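Local structure of alginate lyase, family PL7 (Zobellia galactanivorans, 3ZPY) at residues A[182-193]-A[196-207]; A[150-159]-A[170-179]. The protein is a marine bacterial alginate lyase whose catalytic domain, the part described here, probably cleaves the mannuronate-containing chains of alginate by elimination. All coordinates share one frame; numbering follows the deposited sequence. Where two conformers were deposited one is given.

Interaction 1 of 2, residues A[182-193]-A[196-207]; sequences YNCKLVYSGGYV and FMNGSSVFRKKM
Asn183 O is gripped twice: Asn198 N donates to it at 2.8 Å, and a water that also accepts from Gly199 N donates to it from the turn. The two segments form consecutive antiparallel beta hairpins, 182-189/192-197 and 192-197/200-206, each closed by a type I' turn (Ser189 to Tyr192, Met197 to Ser200), at one margin of a sheet in the beta-jelly-roll of family PL7. The amide of Asn198 extends the pairing beyond the strand, since its OD1 accepts from Asn183 N at 2.8 Å in a nearly straight bond (168°). Further along, Lys185 and Phe196 exchange two backbone bonds as a hydrogen-bonded pair. Their side chains run alongside each other, pointing the same way; the bend of the lysine chain at chi3 (65°) accompanies the placing of CE over the phenylalanine face, with NZ 4.4 Å from the ring centroid in a cation-pi contact.

At the other turn, Tyr192 is sandwiched. The Arg204 guanidinium lies flat on one face, planes 9° apart and centres 3.7 Å apart, while Lys206 CB makes a CH-pi contact over the opposite face. Arg204 reaches the ring through a chain extended from CG to NE, and its NH1 donates to a water held by Ser189 O; a salt bridge from NH1 to Glu194 further fixes the rotation of the stacked group. Cys184, which is buried, touches Trp101 and Val103 of the neighbouring strand 96-107. Also buried, Met207 packs near Val139 of strand 138-146, and its CG touches both Val193 CG2, at 4.0 Å, and Tyr188 OH, at 3.4 Å.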
loop_
_atom_site.group_PDB
_atom_site.type_symbol
_atom_site.label_atom_id
_atom_site.label_comp_id
_atom_site.label_asym_id
_atom_site.label_seq_id
_atom_site.Cartn_x
_atom_site.Cartn_y
_atom_site.Cartn_z
ATOM N N TYR A 182 -4.969 11.775 7.626
ATOM C CA TYR A 182 -4.233 11.162 8.768
ATOM C C TYR A 182 -2.749 11.316 8.442
ATOM O O TYR A 182 -2.291 10.958 7.342
ATOM C CB TYR A 182 -4.561 9.671 8.890
ATOM C CG TYR A 182 -5.971 9.484 9.267
ATOM C CD1 TYR A 182 -6.400 9.625 10.586
ATOM C CD2 TYR A 182 -6.931 9.158 8.263
ATOM C CE1 TYR A 182 -7.725 9.444 10.932
ATOM C CE2 TYR A 182 -8.303 9.032 8.568
ATOM C CZ TYR A 182 -8.667 9.137 9.914
ATOM O OH TYR A 182 -9.982 8.963 10.252
ATOM N N ASN A 183 -2.011 11.789 9.431
ATOM C CA ASN A 183 -0.553 11.714 9.372
ATOM C C ASN A 183 -0.047 10.401 9.949
ATOM O O ASN A 183 -0.177 10.187 11.188
ATOM C CB ASN A 183 0.099 12.874 10.120
ATOM C CG ASN A 183 -0.301 14.224 9.514
ATOM O OD1 ASN A 183 -0.201 14.408 8.265
ATOM N ND2 ASN A 183 -0.738 15.172 10.346
ATOM N N CYS A 184 0.427 9.485 9.084
ATOM C CA CYS A 184 0.713 8.096 9.501
ATOM C C CYS A 184 2.199 7.955 9.688
ATOM O O CYS A 184 2.996 8.559 8.946
ATOM C CB CYS A 184 0.291 7.113 8.395
ATOM S SG CYS A 184 -1.424 7.225 7.899
ATOM N N LYS A 185 2.600 7.171 10.697
ATOM C CA LYS A 185 4.005 6.874 10.938
ATOM C C LYS A 185 4.079 5.379 11.236
ATOM O O LYS A 185 3.552 4.940 12.268
ATOM C CB LYS A 185 4.535 7.745 12.079
ATOM C CG LYS A 185 6.031 7.525 12.367
ATOM C CD LYS A 185 6.625 8.562 13.308
ATOM C CE LYS A 185 6.081 8.543 14.688
ATOM N NZ LYS A 185 6.882 9.313 15.709
ATOM N N LEU A 186 4.752 4.630 10.379
ATOM C CA LEU A 186 4.875 3.146 10.498
ATOM C C LEU A 186 6.331 2.864 10.808
ATOM O O LEU A 186 7.240 3.272 10.059
ATOM C CB LEU A 186 4.433 2.570 9.178
ATOM C CG LEU A 186 4.372 1.044 9.142
ATOM C CD1 LEU A 186 3.387 0.521 10.173
ATOM C CD2 LEU A 186 4.009 0.594 7.718
ATOM N N VAL A 187 6.569 2.237 11.954
ATOM C CA VAL A 187 7.934 2.047 12.485
ATOM C C VAL A 187 8.128 0.547 12.640
ATOM O O VAL A 187 7.284 -0.132 13.193
ATOM C CB VAL A 187 8.142 2.765 13.795
ATOM C CG1 VAL A 187 9.605 2.601 14.231
ATOM C CG2 VAL A 187 7.867 4.317 13.655
ATOM N N TYR A 188 9.317 0.089 12.277
ATOM C CA TYR A 188 9.776 -1.275 12.575
ATOM C C TYR A 188 11.122 -1.077 13.257
ATOM O O TYR A 188 12.061 -0.590 12.630
ATOM C CB TYR A 188 9.950 -2.074 11.235
ATOM C CG TYR A 188 9.946 -3.591 11.365
ATOM C CD1 TYR A 188 9.886 -4.281 12.607
ATOM C CD2 TYR A 188 9.906 -4.353 10.205
ATOM C CE1 TYR A 188 9.902 -5.717 12.663
ATOM C CE2 TYR A 188 9.891 -5.789 10.231
ATOM C CZ TYR A 188 9.847 -6.440 11.463
ATOM O OH TYR A 188 9.847 -7.870 11.441
ATOM N N SER A 189 11.163 -1.428 14.560
ATOM C CA SER A 189 12.350 -1.146 15.390
ATOM C C SER A 189 12.319 -2.052 16.554
ATOM O O SER A 189 11.255 -2.279 17.160
ATOM C CB SER A 189 12.338 0.342 15.862
ATOM O OG SER A 189 13.531 0.604 16.615
ATOM N N GLY A 190 13.462 -2.631 16.870
ATOM C CA GLY A 190 13.510 -3.531 18.032
ATOM C C GLY A 190 12.680 -4.815 17.920
ATOM O O GLY A 190 12.380 -5.432 18.901
ATOM N N GLY A 191 12.336 -5.161 16.676
ATOM C CA GLY A 191 11.505 -6.212 16.302
ATOM C C GLY A 191 10.015 -5.934 16.522
ATOM O O GLY A 191 9.208 -6.781 16.312
ATOM N N TYR A 192 9.628 -4.715 16.890
ATOM C CA TYR A 192 8.235 -4.313 16.985
ATOM C C TYR A 192 7.780 -3.589 15.716
ATOM O O TYR A 192 8.501 -2.730 15.195
ATOM C CB TYR A 192 8.009 -3.308 18.129
ATOM C CG TYR A 192 8.070 -3.950 19.512
ATOM C CD1 TYR A 192 9.326 -4.260 20.122
ATOM C CD2 TYR A 192 6.901 -4.135 20.243
ATOM C CE1 TYR A 192 9.364 -4.810 21.418
ATOM C CE2 TYR A 192 6.966 -4.768 21.521
ATOM C CZ TYR A 192 8.162 -5.021 22.084
ATOM O OH TYR A 192 8.326 -5.610 23.367
ATOM N N VAL A 193 6.555 -3.909 15.241
ATOM C CA VAL A 193 5.867 -3.173 14.156
ATOM C C VAL A 193 4.858 -2.279 14.821
ATOM O O VAL A 193 4.110 -2.682 15.713
ATOM C CB VAL A 193 5.147 -4.181 13.256
ATOM C CG1 VAL A 193 4.313 -3.446 12.244
ATOM C CG2 VAL A 193 6.210 -5.050 12.607
ATOM N N PHE A 196 1.558 4.782 14.174
ATOM C CA PHE A 196 1.031 5.989 14.789
ATOM C C PHE A 196 0.102 6.662 13.763
ATOM O O PHE A 196 0.384 6.712 12.546
ATOM C CB PHE A 196 2.152 7.007 15.138
ATOM C CG PHE A 196 3.171 6.514 16.178
ATOM C CD1 PHE A 196 4.249 5.669 15.798
ATOM C CD2 PHE A 196 3.188 7.049 17.442
ATOM C CE1 PHE A 196 5.132 5.185 16.784
ATOM C CE2 PHE A 196 4.052 6.603 18.419
ATOM C CZ PHE A 196 5.033 5.713 18.070
ATOM N N MET A 197 -1.000 7.284 14.263
ATOM C CA MET A 197 -1.942 8.002 13.417
ATOM C C MET A 197 -2.160 9.318 14.127
ATOM O O MET A 197 -2.572 9.304 15.302
ATOM C CB MET A 197 -3.268 7.242 13.301
ATOM C CG MET A 197 -3.215 5.963 12.475
ATOM S SD MET A 197 -2.671 6.213 10.742
ATOM C CE MET A 197 -4.226 6.222 9.820
ATOM N N ASN A 198 -1.870 10.441 13.423
ATOM C CA ASN A 198 -2.006 11.756 14.035
ATOM C C ASN A 198 -1.336 11.860 15.383
ATOM O O ASN A 198 -1.856 12.521 16.281
ATOM C CB ASN A 198 -3.470 12.221 14.114
ATOM C CG ASN A 198 -4.045 12.458 12.738
ATOM O OD1 ASN A 198 -3.299 12.612 11.803
ATOM N ND2 ASN A 198 -5.375 12.429 12.619
ATOM N N GLY A 199 -0.191 11.163 15.477
ATOM C CA GLY A 199 0.661 11.237 16.691
ATOM C C GLY A 199 0.364 10.244 17.814
ATOM O O GLY A 199 1.081 10.205 18.825
ATOM N N SER A 200 -0.706 9.475 17.676
ATOM C CA SER A 200 -1.040 8.491 18.691
ATOM C C SER A 200 -0.598 7.075 18.216
ATOM O O SER A 200 -0.877 6.697 17.087
ATOM C CB SER A 200 -2.603 8.459 18.860
ATOM O OG SER A 200 -3.190 9.629 19.454
ATOM N N SER A 201 0.049 6.358 19.115
ATOM C CA SER A 201 0.287 4.919 18.786
ATOM C C SER A 201 -1.040 4.180 18.834
ATOM O O SER A 201 -1.664 4.038 19.902
ATOM C CB SER A 201 1.253 4.306 19.763
ATOM O OG SER A 201 1.360 2.928 19.526
ATOM N N VAL A 202 -1.413 3.671 17.660
ATOM C CA VAL A 202 -2.705 2.943 17.592
ATOM C C VAL A 202 -2.577 1.408 17.491
ATOM O O VAL A 202 -3.519 0.670 17.724
ATOM C CB VAL A 202 -3.618 3.481 16.462
ATOM C CG1 VAL A 202 -3.861 4.976 16.658
ATOM C CG2 VAL A 202 -2.966 3.291 15.109
ATOM N N PHE A 203 -1.359 0.982 17.204
ATOM C CA PHE A 203 -1.069 -0.495 17.075
ATOM C C PHE A 203 0.421 -0.672 17.305
ATOM O O PHE A 203 1.209 -0.004 16.627
ATOM C CB PHE A 203 -1.408 -0.987 15.656
ATOM C CG PHE A 203 -1.003 -2.410 15.487
ATOM C CD1 PHE A 203 -1.747 -3.425 15.981
ATOM C CD2 PHE A 203 0.224 -2.672 14.878
ATOM C CE1 PHE A 203 -1.298 -4.764 15.881
ATOM C CE2 PHE A 203 0.665 -3.974 14.744
ATOM C CZ PHE A 203 -0.092 -5.015 15.238
ATOM N N ARG A 204 0.791 -1.613 18.147
ATOM C CA ARG A 204 2.200 -1.903 18.330
ATOM C C ARG A 204 2.287 -3.369 18.747
ATOM O O ARG A 204 1.628 -3.753 19.752
ATOM C CB ARG A 204 2.785 -0.993 19.437
ATOM C CG ARG A 204 4.195 -1.376 19.824
ATOM C CD ARG A 204 4.796 -0.393 20.824
ATOM N NE ARG A 204 5.922 -0.982 21.556
ATOM C CZ ARG A 204 7.192 -0.971 21.124
ATOM N NH1 ARG A 204 7.503 -0.310 20.004
ATOM N NH2 ARG A 204 8.139 -1.518 21.886
ATOM N N LYS A 205 3.170 -4.168 18.080
ATOM C CA LYS A 205 3.214 -5.591 18.384
ATOM C C LYS A 205 4.550 -6.121 17.948
ATOM O O LYS A 205 5.048 -5.790 16.872
ATOM C CB LYS A 205 2.069 -6.334 17.664
ATOM C CG LYS A 205 1.934 -7.794 18.145
ATOM C CD LYS A 205 0.590 -8.354 17.628
ATOM C CE LYS A 205 0.350 -9.821 18.060
ATOM N NZ LYS A 205 0.263 -9.856 19.531
ATOM N N LYS A 206 5.114 -7.006 18.781
ATOM C CA LYS A 206 6.383 -7.670 18.466
ATOM C C LYS A 206 6.198 -8.766 17.404
ATOM O O LYS A 206 5.254 -9.566 17.507
ATOM C CB LYS A 206 7.186 -7.934 19.718
ATOM C CG LYS A 206 8.629 -8.355 19.491
ATOM C CD LYS A 206 9.255 -8.891 20.768
ATOM C CE LYS A 206 10.773 -8.847 20.701
ATOM N NZ LYS A 206 11.271 -7.508 20.283
ATOM N N MET A 207 7.148 -8.864 16.489
ATOM C CA MET A 207 7.287 -10.022 15.586
ATOM C C MET A 207 8.044 -11.093 16.350
ATOM O O MET A 207 9.283 -10.966 16.617
ATOM C CB MET A 207 8.061 -9.648 14.338
ATOM C CG MET A 207 7.255 -8.799 13.405
ATOM S SD MET A 207 6.088 -9.809 12.466
ATOM C CE MET A 207 7.286 -10.658 11.364
HETATM O O HOH W 1 1.385 9.839 13.486
HETATM O O HOH W 2 10.309 -0.645 19.326
#

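Interaction 2 of 2, residues A[150-159]-A[170-179]; sequences QSSGSVKLKI and SQTFSGYSLD
Phe173 N donates to Leu157 O at 2.8 Å, within the antiparallel pairing of strands 154-159 and 171-177 at the end of a sheet in the PL7 jelly roll. Gly153 O accepts from Leu178 N, and Ile159 exchanges two bonds with Gln171. Between Val155 and Leu157 the register shifts by one residue, a beta bulge, and there the return bond from Tyr176 N to Val155 O is weak (3.3 Å). A water bridges the same place, donating to Val155 O and accepting from Gly175 N. The N-to-C directions of the two short segments differ by 114°, far from the 180° of a flat antiparallel pair and consistent with strong twist.

Apolar contacts gather on the face of Val155, Leu157, Ile159, Phe173 and Tyr176. Leu157 CB sits over the Tyr176 ring, 3.8 Å from its centroid and 20° off the normal; with CG of the tyrosine beside its own backbone N (chi1 -65°), the ring lies across the leucine, whose CD2 reaches toward the hydroxyl end. With an alanine at Tyr176, Leu157 CB and CD2 would probably lose the ring they pack on and a gap would open there. Ile159 CG1 meets the edge of Phe173, 4.0 Å from CE2, and Leu178 CD2 touches Val155 CG1.

Among the polar side chains, Lys156 NZ and Thr172 OG1 share a water, while Lys158 CG runs beside Thr172 CG2 at 3.7 Å. The buried Gln150 ties its own loop together, its NE2 donating to Ser152 O and, at 3.0 Å, to Ser154 O.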
loop_
_atom_site.group_PDB
_atom_site.type_symbol
_atom_site.label_atom_id
_atom_site.label_comp_id
_atom_site.label_asym_id
_atom_site.label_seq_id
_atom_site.Cartn_x
_atom_site.Cartn_y
_atom_site.Cartn_z
ATOM N N GLN A 150 -18.024 2.027 -0.542
ATOM C CA GLN A 150 -18.243 3.189 0.376
ATOM C C GLN A 150 -17.558 4.478 -0.117
ATOM O O GLN A 150 -16.329 4.463 -0.444
ATOM C CB GLN A 150 -17.768 2.824 1.780
ATOM C CG GLN A 150 -18.262 3.831 2.831
ATOM C CD GLN A 150 -17.966 3.438 4.247
ATOM O OE1 GLN A 150 -17.674 2.221 4.535
ATOM N NE2 GLN A 150 -17.986 4.372 5.128
ATOM N N SER A 151 -18.293 5.596 -0.160
ATOM C CA SER A 151 -17.843 6.836 -0.690
ATOM C C SER A 151 -17.632 7.927 0.373
ATOM O O SER A 151 -17.114 9.008 0.087
ATOM C CB SER A 151 -18.839 7.248 -1.804
ATOM O OG SER A 151 -20.137 7.315 -1.229
ATOM N N SER A 152 -18.100 7.695 1.607
ATOM C CA SER A 152 -17.987 8.723 2.700
ATOM C C SER A 152 -18.214 8.006 3.981
ATOM O O SER A 152 -18.708 6.869 4.006
ATOM C CB SER A 152 -19.063 9.723 2.472
ATOM O OG SER A 152 -20.332 9.184 2.729
ATOM N N GLY A 153 -17.790 8.632 5.068
ATOM C CA GLY A 153 -18.189 8.215 6.398
ATOM C C GLY A 153 -17.218 7.305 7.083
ATOM O O GLY A 153 -16.008 7.265 6.824
ATOM N N SER A 154 -17.816 6.564 8.009
ATOM C CA SER A 154 -17.022 5.875 9.048
ATOM C C SER A 154 -16.506 4.550 8.580
ATOM O O SER A 154 -17.216 3.799 7.925
ATOM C CB SER A 154 -17.783 5.668 10.287
ATOM O OG SER A 154 -19.050 5.101 9.999
ATOM N N VAL A 155 -15.249 4.232 8.878
ATOM C CA VAL A 155 -14.618 2.946 8.559
ATOM C C VAL A 155 -13.810 2.486 9.752
ATOM O O VAL A 155 -13.585 3.263 10.746
ATOM C CB VAL A 155 -13.685 3.128 7.298
ATOM C CG1 VAL A 155 -14.482 3.506 6.057
ATOM C CG2 VAL A 155 -12.583 4.151 7.555
ATOM N N LYS A 156 -13.319 1.267 9.644
ATOM C CA LYS A 156 -12.354 0.824 10.680
ATOM C C LYS A 156 -10.951 0.721 10.128
ATOM O O LYS A 156 -10.744 0.343 8.954
ATOM C CB LYS A 156 -12.771 -0.518 11.267
ATOM C CG LYS A 156 -14.073 -0.414 12.051
ATOM C CD LYS A 156 -14.419 -1.805 12.598
ATOM C CE LYS A 156 -15.687 -1.726 13.413
ATOM N NZ LYS A 156 -15.894 -2.999 14.167
ATOM N N LEU A 157 -9.963 1.092 10.954
ATOM C CA LEU A 157 -8.615 0.745 10.694
ATOM C C LEU A 157 -8.491 -0.783 10.910
ATOM O O LEU A 157 -8.874 -1.318 11.975
ATOM C CB LEU A 157 -7.690 1.507 11.649
ATOM C CG LEU A 157 -6.236 1.219 11.559
ATOM C CD1 LEU A 157 -5.553 1.694 10.274
ATOM C CD2 LEU A 157 -5.504 1.716 12.804
ATOM N N LYS A 158 -7.833 -1.469 9.975
ATOM C CA LYS A 158 -7.628 -2.948 10.133
ATOM C C LYS A 158 -6.159 -3.215 9.897
ATOM O O LYS A 158 -5.620 -2.810 8.866
ATOM C CB LYS A 158 -8.517 -3.722 9.172
ATOM C CG LYS A 158 -8.363 -5.191 9.323
ATOM C CD LYS A 158 -9.499 -5.913 8.582
ATOM C CE LYS A 158 -9.391 -7.429 8.830
ATOM N NZ LYS A 158 -10.569 -8.124 8.158
ATOM N N ILE A 159 -5.544 -3.933 10.867
ATOM C CA ILE A 159 -4.126 -4.268 10.782
ATOM C C ILE A 159 -4.007 -5.742 10.459
ATOM O O ILE A 159 -4.400 -6.582 11.284
ATOM C CB ILE A 159 -3.445 -3.938 12.086
ATOM C CG1 ILE A 159 -3.650 -2.398 12.454
ATOM C CG2 ILE A 159 -1.947 -4.270 11.960
ATOM C CD1 ILE A 159 -3.117 -1.458 11.446
ATOM N N SER A 170 -6.172 -10.864 12.764
ATOM C CA SER A 170 -6.176 -9.430 12.388
ATOM C C SER A 170 -6.857 -8.598 13.490
ATOM O O SER A 170 -7.731 -9.091 14.224
ATOM C CB SER A 170 -6.906 -9.326 11.060
ATOM O OG SER A 170 -8.273 -9.738 11.217
ATOM N N GLN A 171 -6.517 -7.319 13.556
ATOM C CA GLN A 171 -7.058 -6.438 14.639
ATOM C C GLN A 171 -7.705 -5.242 13.946
ATOM O O GLN A 171 -7.245 -4.724 12.911
ATOM C CB GLN A 171 -5.962 -5.937 15.558
ATOM C CG GLN A 171 -5.380 -7.092 16.356
ATOM C CD GLN A 171 -4.312 -6.681 17.342
ATOM O OE1 GLN A 171 -4.351 -5.568 17.838
ATOM N NE2 GLN A 171 -3.400 -7.558 17.650
ATOM N N THR A 172 -8.840 -4.819 14.494
ATOM C CA THR A 172 -9.565 -3.674 13.962
ATOM C C THR A 172 -9.805 -2.624 15.069
ATOM O O THR A 172 -9.892 -2.926 16.240
ATOM C CB THR A 172 -10.941 -4.037 13.346
ATOM O OG1 THR A 172 -11.773 -4.637 14.365
ATOM C CG2 THR A 172 -10.764 -4.990 12.143
ATOM N N PHE A 173 -9.961 -1.401 14.598
ATOM C CA PHE A 173 -10.081 -0.225 15.467
ATOM C C PHE A 173 -11.123 0.716 14.906
ATOM O O PHE A 173 -11.018 1.161 13.739
ATOM C CB PHE A 173 -8.710 0.480 15.623
ATOM C CG PHE A 173 -7.648 -0.446 16.089
ATOM C CD1 PHE A 173 -7.436 -0.602 17.457
ATOM C CD2 PHE A 173 -6.801 -1.184 15.186
ATOM C CE1 PHE A 173 -6.523 -1.560 17.943
ATOM C CE2 PHE A 173 -5.926 -2.138 15.673
ATOM C CZ PHE A 173 -5.691 -2.257 17.057
ATOM N N SER A 174 -12.126 1.055 15.746
ATOM C CA SER A 174 -13.134 2.064 15.328
ATOM C C SER A 174 -12.684 3.520 15.289
ATOM O O SER A 174 -11.671 3.870 15.901
ATOM C CB SER A 174 -14.368 1.893 16.202
ATOM O OG SER A 174 -14.734 0.507 16.149
ATOM N N GLY A 175 -13.502 4.341 14.613
ATOM C CA GLY A 175 -13.407 5.790 14.747
ATOM C C GLY A 175 -12.582 6.445 13.648
ATOM O O GLY A 175 -12.168 7.582 13.791
ATOM N N TYR A 176 -12.403 5.791 12.526
ATOM C CA TYR A 176 -11.736 6.338 11.386
ATOM C C TYR A 176 -12.773 6.804 10.318
ATOM O O TYR A 176 -13.969 6.427 10.363
ATOM C CB TYR A 176 -10.700 5.346 10.797
ATOM C CG TYR A 176 -9.595 5.132 11.814
ATOM C CD1 TYR A 176 -9.752 4.231 12.903
ATOM C CD2 TYR A 176 -8.414 5.906 11.738
ATOM C CE1 TYR A 176 -8.789 4.143 13.909
ATOM C CE2 TYR A 176 -7.435 5.754 12.665
ATOM C CZ TYR A 176 -7.636 4.862 13.730
ATOM O OH TYR A 176 -6.640 4.788 14.699
ATOM N N SER A 177 -12.276 7.524 9.326
ATOM C CA SER A 177 -13.247 7.956 8.275
ATOM C C SER A 177 -12.579 8.172 6.967
ATOM O O SER A 177 -11.401 8.470 6.868
ATOM C CB SER A 177 -14.256 9.041 8.627
ATOM O OG SER A 177 -13.534 10.159 8.905
ATOM N N LEU A 178 -13.421 8.064 5.920
ATOM C CA LEU A 178 -13.046 8.437 4.576
ATOM C C LEU A 178 -12.940 9.984 4.464
ATOM O O LEU A 178 -13.567 10.697 5.213
ATOM C CB LEU A 178 -14.032 7.930 3.548
ATOM C CG LEU A 178 -14.132 6.395 3.540
ATOM C CD1 LEU A 178 -15.050 5.888 2.426
ATOM C CD2 LEU A 178 -12.786 5.668 3.409
ATOM N N ASP A 179 -12.213 10.458 3.437
ATOM C CA ASP A 179 -12.025 11.879 3.156
ATOM C C ASP A 179 -11.552 12.600 4.357
ATOM O O ASP A 179 -11.836 13.764 4.509
ATOM C CB ASP A 179 -13.377 12.443 2.712
ATOM C CG ASP A 179 -13.928 11.749 1.458
ATOM O OD1 ASP A 179 -13.169 11.419 0.546
ATOM O OD2 ASP A 179 -15.164 11.411 1.454
HETATM O O HOH W 3 -16.208 10.906 5.689
HETATM O O HOH W 4 -15.242 3.827 12.773
HETATM O O HOH W 5 -13.312 -2.788 16.125
#

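Both contacts are partly buried antiparallel pairings, with centres about 17 Å apart, but they belong to different sheets: interaction 1 forms one margin of the seven-strand sheet, and interaction 2 ends the other. They meet directly. The Tyr182 hydroxyl probably hydrogen-bonds Ser177 N at 2.9 Å, and Val202 CG1 lies 3.4 Å from Tyr176 OH, which places the aromatic face of interaction 2 against strand 200-206. Strands 171-177 and 182-189 follow each other in the chain, joined by a short connection. Interaction 1 buries Tyr188, Val193 and Met207 and stacks Lys185 and Arg204 on rings at its more exposed side; interaction 2 relies on inward aliphatic-aromatic contacts, with lysines and hydroxyls outside.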